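Local coordinates for protein gluconate kinase (Lactobacillus acidophilus, PDB 3LL3) that probably phosphorylates sugar substrates at the expense of ATP, as an FGGY-family carbohydrate kinase that binds ATP and D-xylulose, at residues 7-12 with 58-63; 71-76 with 232-237; 166-171 with 214-219. All coordinates share one frame; numbering follows the deposited sequence.

Contact 1. Residues 7-12 with 58-63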
loop_
_atom_site.group_PDB
_atom_site.type_symbol
_atom_site.label_atom_id
_atom_site.label_comp_id
_atom_site.label_asym_id
_atom_site.label_seq_id
_atom_site.Cartn_x
_atom_site.Cartn_y
_atom_site.Cartn_z
ATOM N N ILE A 7 -9.179 45.424 14.935
ATOM C CA ILE A 7 -8.183 44.563 14.317
ATOM C C ILE A 7 -8.244 43.180 14.946
ATOM O O ILE A 7 -8.281 43.042 16.171
ATOM C CB ILE A 7 -6.770 45.130 14.452
ATOM C CG1 ILE A 7 -6.660 46.461 13.715
ATOM C CG2 ILE A 7 -5.752 44.169 13.913
ATOM C CD1 ILE A 7 -5.312 47.140 13.930
ATOM N N GLY A 8 -8.295 42.156 14.101
ATOM C CA GLY A 8 -8.203 40.789 14.570
ATOM C C GLY A 8 -6.854 40.246 14.169
ATOM O O GLY A 8 -6.455 40.366 13.011
HETATM N N MSE A 9 -6.141 39.671 15.131
HETATM C CA MSE A 9 -4.801 39.162 14.908
HETATM C C MSE A 9 -4.822 37.655 15.004
HETATM O O MSE A 9 -5.540 37.102 15.826
HETATM C CB MSE A 9 -3.858 39.698 15.981
HETATM C CG MSE A 9 -3.790 41.222 16.038
HETATM SE SE MSE A 9 -2.830 41.927 14.491
HETATM C CE MSE A 9 -1.011 41.301 14.896
ATOM N N ASP A 10 -4.010 36.998 14.186
ATOM C CA ASP A 10 -3.921 35.554 14.183
ATOM C C ASP A 10 -2.452 35.160 14.283
ATOM O O ASP A 10 -1.716 35.222 13.300
ATOM C CB ASP A 10 -4.511 35.029 12.887
ATOM C CG ASP A 10 -4.459 33.521 12.786
ATOM O OD1 ASP A 10 -4.915 32.842 13.738
ATOM O OD2 ASP A 10 -3.986 33.019 11.736
ATOM N N VAL A 11 -2.024 34.759 15.475
ATOM C CA VAL A 11 -0.619 34.518 15.726
ATOM C C VAL A 11 -0.306 33.050 15.482
ATOM O O VAL A 11 -0.381 32.211 16.393
ATOM C CB VAL A 11 -0.207 34.965 17.166
ATOM C CG1 VAL A 11 1.299 34.929 17.328
ATOM C CG2 VAL A 11 -0.734 36.371 17.448
ATOM N N GLY A 12 0.031 32.734 14.236
ATOM C CA GLY A 12 0.275 31.358 13.861
ATOM C C GLY A 12 1.731 30.984 13.945
ATOM O O GLY A 12 2.583 31.824 14.216
ATOM N N GLU A 58 4.563 45.610 13.707
ATOM C CA GLU A 58 4.684 46.016 12.327
ATOM C C GLU A 58 3.333 45.858 11.624
ATOM O O GLU A 58 2.853 46.773 10.958
ATOM C CB GLU A 58 5.745 45.154 11.664
ATOM C CG GLU A 58 6.454 45.804 10.511
ATOM C CD GLU A 58 7.558 44.920 9.969
ATOM O OE1 GLU A 58 8.274 44.299 10.791
ATOM O OE2 GLU A 58 7.706 44.844 8.730
ATOM N N ILE A 59 2.715 44.700 11.799
ATOM C CA ILE A 59 1.396 44.449 11.241
ATOM C C ILE A 59 0.373 45.484 11.702
ATOM O O ILE A 59 -0.314 46.091 10.879
ATOM C CB ILE A 59 0.919 43.017 11.562
ATOM C CG1 ILE A 59 1.721 42.013 10.732
ATOM C CG2 ILE A 59 -0.562 42.861 11.280
ATOM C CD1 ILE A 59 1.638 40.598 11.242
ATOM N N ILE A 60 0.286 45.710 13.008
ATOM C CA ILE A 60 -0.693 46.659 13.533
ATOM C C ILE A 60 -0.457 48.073 12.996
ATOM O O ILE A 60 -1.395 48.763 12.588
ATOM C CB ILE A 60 -0.705 46.658 15.056
ATOM C CG1 ILE A 60 -1.137 45.279 15.559
ATOM C CG2 ILE A 60 -1.615 47.779 15.589
ATOM C CD1 ILE A 60 -1.008 45.103 17.062
ATOM N N PHE A 61 0.799 48.490 12.964
ATOM C CA PHE A 61 1.115 49.810 12.439
ATOM C C PHE A 61 0.664 49.955 10.978
ATOM O O PHE A 61 -0.016 50.928 10.629
ATOM C CB PHE A 61 2.607 50.112 12.587
ATOM C CG PHE A 61 3.005 51.468 12.079
ATOM C CD1 PHE A 61 2.577 52.616 12.722
ATOM C CD2 PHE A 61 3.801 51.598 10.954
ATOM C CE1 PHE A 61 2.940 53.873 12.255
ATOM C CE2 PHE A 61 4.168 52.850 10.490
ATOM C CZ PHE A 61 3.735 53.983 11.141
ATOM N N ASP A 62 1.029 48.987 10.136
ATOM C CA ASP A 62 0.687 49.040 8.720
ATOM C C ASP A 62 -0.818 49.154 8.500
ATOM O O ASP A 62 -1.278 49.896 7.627
ATOM C CB ASP A 62 1.223 47.811 7.991
ATOM C CG ASP A 62 2.716 47.844 7.835
ATOM O OD1 ASP A 62 3.342 48.796 8.347
ATOM O OD2 ASP A 62 3.265 46.923 7.196
ATOM N N LEU A 63 -1.582 48.413 9.295
ATOM C CA LEU A 63 -3.037 48.472 9.224
ATOM C C LEU A 63 -3.571 49.867 9.563
ATOM O O LEU A 63 -4.416 50.402 8.847
ATOM C CB LEU A 63 -3.662 47.417 10.144
ATOM C CG LEU A 63 -3.486 45.970 9.666
ATOM C CD1 LEU A 63 -4.059 44.971 10.674
ATOM C CD2 LEU A 63 -4.111 45.763 8.275
#

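Contact 2. Residues 71-76 with 232-237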
loop_
_atom_site.group_PDB
_atom_site.type_symbol
_atom_site.label_atom_id
_atom_site.label_comp_id
_atom_site.label_asym_id
_atom_site.label_seq_id
_atom_site.Cartn_x
_atom_site.Cartn_y
_atom_site.Cartn_z
ATOM N N ILE A 71 -8.865 52.873 16.186
ATOM C CA ILE A 71 -8.896 51.449 16.462
ATOM C C ILE A 71 -9.530 51.255 17.833
ATOM O O ILE A 71 -8.919 51.563 18.853
ATOM C CB ILE A 71 -7.490 50.840 16.439
ATOM C CG1 ILE A 71 -6.785 51.162 15.115
ATOM C CG2 ILE A 71 -7.555 49.338 16.665
ATOM C CD1 ILE A 71 -7.591 50.776 13.859
ATOM N N ALA A 72 -10.762 50.764 17.855
ATOM C CA ALA A 72 -11.489 50.580 19.105
ATOM C C ALA A 72 -10.964 49.391 19.910
ATOM O O ALA A 72 -10.995 49.398 21.139
ATOM C CB ALA A 72 -12.983 50.435 18.836
ATOM N N ALA A 73 -10.467 48.368 19.222
ATOM C CA ALA A 73 -10.011 47.186 19.926
ATOM C C ALA A 73 -9.106 46.340 19.043
ATOM O O ALA A 73 -9.235 46.359 17.820
ATOM C CB ALA A 73 -11.202 46.384 20.413
ATOM N N ILE A 74 -8.170 45.630 19.669
ATOM C CA ILE A 74 -7.343 44.650 18.984
ATOM C C ILE A 74 -7.557 43.309 19.690
ATOM O O ILE A 74 -7.312 43.187 20.893
ATOM C CB ILE A 74 -5.865 45.030 19.034
ATOM C CG1 ILE A 74 -5.654 46.413 18.418
ATOM C CG2 ILE A 74 -5.005 44.007 18.318
ATOM C CD1 ILE A 74 -4.251 46.949 18.665
ATOM N N SER A 75 -8.035 42.316 18.941
ATOM C CA SER A 75 -8.347 41.012 19.503
ATOM C C SER A 75 -7.436 39.932 18.914
ATOM O O SER A 75 -6.849 40.110 17.836
ATOM C CB SER A 75 -9.821 40.683 19.255
ATOM O OG SER A 75 -10.214 39.530 19.982
ATOM N N TRP A 76 -7.344 38.799 19.610
ATOM C CA TRP A 76 -6.272 37.843 19.350
ATOM C C TRP A 76 -6.757 36.419 19.147
ATOM O O TRP A 76 -7.574 35.917 19.918
ATOM C CB TRP A 76 -5.236 37.901 20.486
ATOM C CG TRP A 76 -4.697 39.270 20.671
ATOM C CD1 TRP A 76 -5.221 40.260 21.454
ATOM C CD2 TRP A 76 -3.538 39.824 20.042
ATOM N NE1 TRP A 76 -4.454 41.401 21.349
ATOM C CE2 TRP A 76 -3.409 41.152 20.495
ATOM C CE3 TRP A 76 -2.585 39.320 19.148
ATOM C CZ2 TRP A 76 -2.375 41.984 20.076
ATOM C CZ3 TRP A 76 -1.560 40.147 18.733
ATOM C CH2 TRP A 76 -1.468 41.469 19.194
ATOM N N LYS A 232 -8.516 49.298 23.076
ATOM C CA LYS A 232 -8.525 48.173 24.005
ATOM C C LYS A 232 -7.873 46.906 23.460
ATOM O O LYS A 232 -7.946 46.618 22.264
ATOM C CB LYS A 232 -9.958 47.844 24.439
ATOM C CG LYS A 232 -10.503 48.792 25.480
ATOM C CD LYS A 232 -11.585 49.650 24.909
ATOM C CE LYS A 232 -12.958 49.053 25.200
ATOM N NZ LYS A 232 -13.617 49.773 26.340
ATOM N N ILE A 233 -7.234 46.152 24.351
ATOM C CA ILE A 233 -6.813 44.809 24.037
ATOM C C ILE A 233 -7.910 43.865 24.508
ATOM O O ILE A 233 -8.327 43.922 25.668
ATOM C CB ILE A 233 -5.510 44.421 24.753
ATOM C CG1 ILE A 233 -4.370 45.329 24.304
ATOM C CG2 ILE A 233 -5.156 42.963 24.446
ATOM C CD1 ILE A 233 -3.981 45.111 22.861
ATOM N N ILE A 234 -8.386 43.013 23.604
ATOM C CA ILE A 234 -9.320 41.955 23.963
ATOM C C ILE A 234 -8.502 40.686 24.134
ATOM O O ILE A 234 -7.711 40.311 23.249
ATOM C CB ILE A 234 -10.396 41.767 22.872
ATOM C CG1 ILE A 234 -10.948 43.134 22.433
ATOM C CG2 ILE A 234 -11.514 40.860 23.380
ATOM C CD1 ILE A 234 -11.417 44.021 23.591
ATOM N N LEU A 235 -8.662 40.040 25.281
ATOM C CA LEU A 235 -7.828 38.905 25.610
ATOM C C LEU A 235 -7.762 37.872 24.466
ATOM O O LEU A 235 -6.690 37.388 24.114
ATOM C CB LEU A 235 -8.302 38.258 26.903
ATOM C CG LEU A 235 -7.412 37.124 27.393
ATOM C CD1 LEU A 235 -5.928 37.566 27.491
ATOM C CD2 LEU A 235 -7.934 36.548 28.720
ATOM N N GLY A 236 -8.902 37.547 23.875
ATOM C CA GLY A 236 -8.899 36.612 22.756
ATOM C C GLY A 236 -8.896 35.149 23.157
ATOM O O GLY A 236 -9.192 34.826 24.300
ATOM N N ALA A 237 -8.560 34.263 22.212
ATOM C CA ALA A 237 -8.703 32.829 22.410
ATOM C C ALA A 237 -7.824 32.032 21.454
ATOM O O ALA A 237 -7.034 32.594 20.702
ATOM C CB ALA A 237 -10.153 32.412 22.251
#

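Contact 3. Residues 166-171 with 214-219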
loop_
_atom_site.group_PDB
_atom_site.type_symbol
_atom_site.label_atom_id
_atom_site.label_comp_id
_atom_site.label_asym_id
_atom_site.label_seq_id
_atom_site.Cartn_x
_atom_site.Cartn_y
_atom_site.Cartn_z
ATOM N N THR A 166 0.953 45.404 27.678
ATOM C CA THR A 166 0.202 45.941 28.808
ATOM C C THR A 166 0.876 45.729 30.152
ATOM O O THR A 166 0.399 46.244 31.158
ATOM C CB THR A 166 -1.176 45.269 28.943
ATOM O OG1 THR A 166 -0.997 43.890 29.308
ATOM C CG2 THR A 166 -1.979 45.381 27.643
ATOM N N GLY A 167 1.940 44.933 30.187
ATOM C CA GLY A 167 2.569 44.590 31.449
ATOM C C GLY A 167 1.730 43.630 32.287
ATOM O O GLY A 167 2.041 43.379 33.449
ATOM N N LYS A 168 0.667 43.082 31.702
ATOM C CA LYS A 168 -0.160 42.099 32.402
ATOM C C LYS A 168 0.049 40.675 31.857
ATOM O O LYS A 168 0.306 40.485 30.668
ATOM C CB LYS A 168 -1.631 42.511 32.364
ATOM C CG LYS A 168 -1.925 43.787 33.162
ATOM C CD LYS A 168 -3.406 44.148 33.183
ATOM C CE LYS A 168 -3.700 45.187 34.270
ATOM N NZ LYS A 168 -3.116 46.528 33.959
ATOM N N LEU A 169 -0.024 39.692 32.746
ATOM C CA LEU A 169 0.105 38.290 32.384
ATOM C C LEU A 169 -1.226 37.596 32.594
ATOM O O LEU A 169 -1.552 37.201 33.714
ATOM C CB LEU A 169 1.163 37.596 33.241
ATOM C CG LEU A 169 2.586 37.542 32.694
ATOM C CD1 LEU A 169 3.486 36.691 33.603
ATOM C CD2 LEU A 169 2.587 36.980 31.294
ATOM N N VAL A 170 -1.980 37.425 31.507
ATOM C CA VAL A 170 -3.290 36.807 31.575
ATOM C C VAL A 170 -3.474 35.845 30.403
ATOM O O VAL A 170 -3.059 36.144 29.280
ATOM C CB VAL A 170 -4.388 37.866 31.501
ATOM C CG1 VAL A 170 -5.756 37.217 31.605
ATOM C CG2 VAL A 170 -4.194 38.915 32.611
ATOM N N THR A 171 -4.065 34.691 30.673
ATOM C CA THR A 171 -4.450 33.764 29.600
ATOM C C THR A 171 -5.971 33.567 29.605
ATOM O O THR A 171 -6.626 33.804 30.627
ATOM C CB THR A 171 -3.709 32.408 29.721
ATOM O OG1 THR A 171 -3.899 31.646 28.523
ATOM C CG2 THR A 171 -4.202 31.604 30.927
ATOM N N ILE A 214 -8.042 43.790 28.460
ATOM C CA ILE A 214 -6.775 43.973 29.145
ATOM C C ILE A 214 -6.297 45.405 28.881
ATOM O O ILE A 214 -5.951 45.746 27.747
ATOM C CB ILE A 214 -5.711 43.006 28.636
ATOM C CG1 ILE A 214 -6.274 41.580 28.474
ATOM C CG2 ILE A 214 -4.510 43.017 29.575
ATOM C CD1 ILE A 214 -6.890 41.000 29.718
ATOM N N PHE A 215 -6.282 46.227 29.936
ATOM C CA PHE A 215 -6.103 47.670 29.824
ATOM C C PHE A 215 -5.184 48.141 30.949
ATOM O O PHE A 215 -5.188 47.555 32.036
ATOM C CB PHE A 215 -7.473 48.347 29.968
ATOM C CG PHE A 215 -7.547 49.745 29.394
ATOM C CD1 PHE A 215 -7.714 49.948 28.026
ATOM C CD2 PHE A 215 -7.486 50.862 30.229
ATOM C CE1 PHE A 215 -7.793 51.239 27.499
ATOM C CE2 PHE A 215 -7.572 52.159 29.704
ATOM C CZ PHE A 215 -7.722 52.347 28.344
ATOM N N PRO A 216 -4.377 49.187 30.698
ATOM C CA PRO A 216 -4.217 49.870 29.415
ATOM C C PRO A 216 -3.005 49.364 28.666
ATOM O O PRO A 216 -2.189 48.652 29.233
ATOM C CB PRO A 216 -3.949 51.326 29.825
ATOM C CG PRO A 216 -3.901 51.340 31.353
ATOM C CD PRO A 216 -3.706 49.929 31.776
ATOM N N ILE A 217 -2.893 49.752 27.403
ATOM C CA ILE A 217 -1.683 49.530 26.631
ATOM C C ILE A 217 -0.670 50.591 27.043
ATOM O O ILE A 217 -1.049 51.729 27.341
ATOM C CB ILE A 217 -1.973 49.660 25.125
ATOM C CG1 ILE A 217 -2.951 48.567 24.677
ATOM C CG2 ILE A 217 -0.686 49.609 24.316
ATOM C CD1 ILE A 217 -3.371 48.669 23.217
ATOM N N LYS A 218 0.606 50.221 27.078
ATOM C CA LYS A 218 1.661 51.147 27.488
ATOM C C LYS A 218 1.857 52.251 26.444
ATOM O O LYS A 218 1.864 51.968 25.242
ATOM C CB LYS A 218 2.965 50.389 27.746
ATOM C CG LYS A 218 2.869 49.380 28.889
ATOM C CD LYS A 218 4.249 48.958 29.409
ATOM C CE LYS A 218 4.975 48.025 28.436
ATOM N NZ LYS A 218 6.380 47.722 28.876
ATOM N N THR A 219 2.017 53.500 26.902
ATOM C CA THR A 219 2.092 54.653 25.998
ATOM C C THR A 219 3.091 54.426 24.891
ATOM O O THR A 219 2.867 54.814 23.755
ATOM C CB THR A 219 2.536 55.974 26.682
ATOM O OG1 THR A 219 2.224 55.958 28.080
ATOM C CG2 THR A 219 1.858 57.152 26.010
#

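Contact 1. Residues 7-12 with 58-63
I7 and M9, on one face of strand 4-11, meet I59, I60 and L63 of helix 49-65 in the N-terminal domain, whose ribonuclease H-like fold is that of the actin-ATPase clan. Strand and helix segments run roughly antiparallel (152°), their axes 10.4 Å apart, and the contact between them is wholly apolar. M9, a selenomethionine, can be followed from its root. Its CB lies against the ring of W76 and its CG against I74, both on the neighbouring strand 70-78. The chain then bends at chi2 (-72°) and again at chi3 (-69°), which folds its end over the helix surface instead of letting it run straight on. SE and the methyl CE each touch both isoleucines of the helix: SE is 3.9 Å from I60 CG1, with the M9 and I60 side chains lying crosswise, and CE is 4.0 Å from I59 CG2, with M9 and I59 running head to tail. T16 of strand 15-22 borders both M9 and I59. I7, two residues earlier on the strand, splits its branches: CD1 touches I60 CG2 at 4.1 Å and also brushes CB of L63, while the CG2 methyl lies 3.7 Å from L63 CD1.

Contact 2. Residues 71-76 with 232-237
The indole of W76 and the side chain of I233 cross obliquely in this parallel strand pair, I233 CG2 3.5 Å from W76 NE1. The torsions of W76 (chi1 -56°, chi2 88°) lay the ring back over its own strand, where I74 CG2 sits under one face near the rim. They also point the CD1 edge at I234 O, 3.1 Å away in the ring plane. Beyond the ring lie I161 and L165 of helix 157-166. With an alanine in place of W76, I233 CG2 and I74 CG2 would probably lose their aromatic neighbour and a gap would open between sheet and helix. On the sheet face that carries A73 and S75, I234 packs CG1 against A73 CB (3.8 Å) and CB against S75 OG, whose hydrogen bond goes to A434 O of helix 429-441.

Backbone hydrogen bonds form a parallel ladder, K232 N to A72 O, I74 N to K232 O (2.8 Å) and I234 N to I74 O (2.9 Å). Past I234 the register slips by a residue, so that G236 sits beside W76 and A237 N reaches W76 O at 3.0 Å. Strand 70-78 also pairs in parallel with 4-11, and three parallel neighbours at the middle of a mixed sheet are characteristic of the ribonuclease H-like fold of sugar kinases and actin.

Contact 3. Residues 166-171 with 214-219
T166 and I217 bring their CA atoms to 4.6 Å where helix 157-166 runs out, G167 turning the chain with a positive phi of 72°, against the irregular loop that leads from strand 213-214 to helix 219-225. This is the outer flank of the ribonuclease H-like N-terminal domain, and an ST turn shapes the helix end. With chi1 at 67°, OG1 of T166 stands between its own backbone N and carbonyl carbon, within 3.0 Å of K168 N, from which it accepts a hydrogen bond; the same hydroxyl is hydrogen-bonded to I162 O one turn back in the helix. Gripped by two hydrogen bonds, the hydroxyl also touches I214, whose CG2 methyl lies 3.6 Å from OG1, the two side chains set nearly perpendicular. T166 CB also comes to 3.5 Å from P216 O.

I214 also meets K168 and V170. K168 runs alongside it with its tip directed the other way, CD 3.9 Å from the I214 CG2 methyl, while V170 CG1 approaches the other branch at CD1, more loosely at 4.4 Å. Strand 232-238 backs this group: I233 touches T166 and I217, and L235 touches V170. K218, at the N-cap position of helix 219-225, is tied to helix 157-166 by a backbone hydrogen bond with L165.

The peptide before P216 is cis, and P216 CB sits 3.6 Å above one face of the F215 ring, offset toward the rim. K168 bends at its last torsion, chi4, and NZ donates a hydrogen bond to F215 O at 3.0 Å, approaching from 30° out of the carbonyl plane.

In the fold
Contacts 1 and 2 are buried and share one sheet: strands 4-11 and 70-78 are neighbours in it, and M9 N hydrogen-bonds to S75 O. Contact 1 covers a sheet face with a helix using apolar side chains alone, whereas contact 2 works within the sheet, where backbone hydrogen bonds do the joining and side chains pack on both faces. Contact 3 lies at the sheet's flank, by the edge strand 213-214, which pairs with 232-238, and is only partly buried; it mixes methyl packing with a lysine-to-carbonyl bond, and several of its residues are exposed. A hydrogen bond from I214 N to I233 O joins it to contact 2, but it does not touch contact 1.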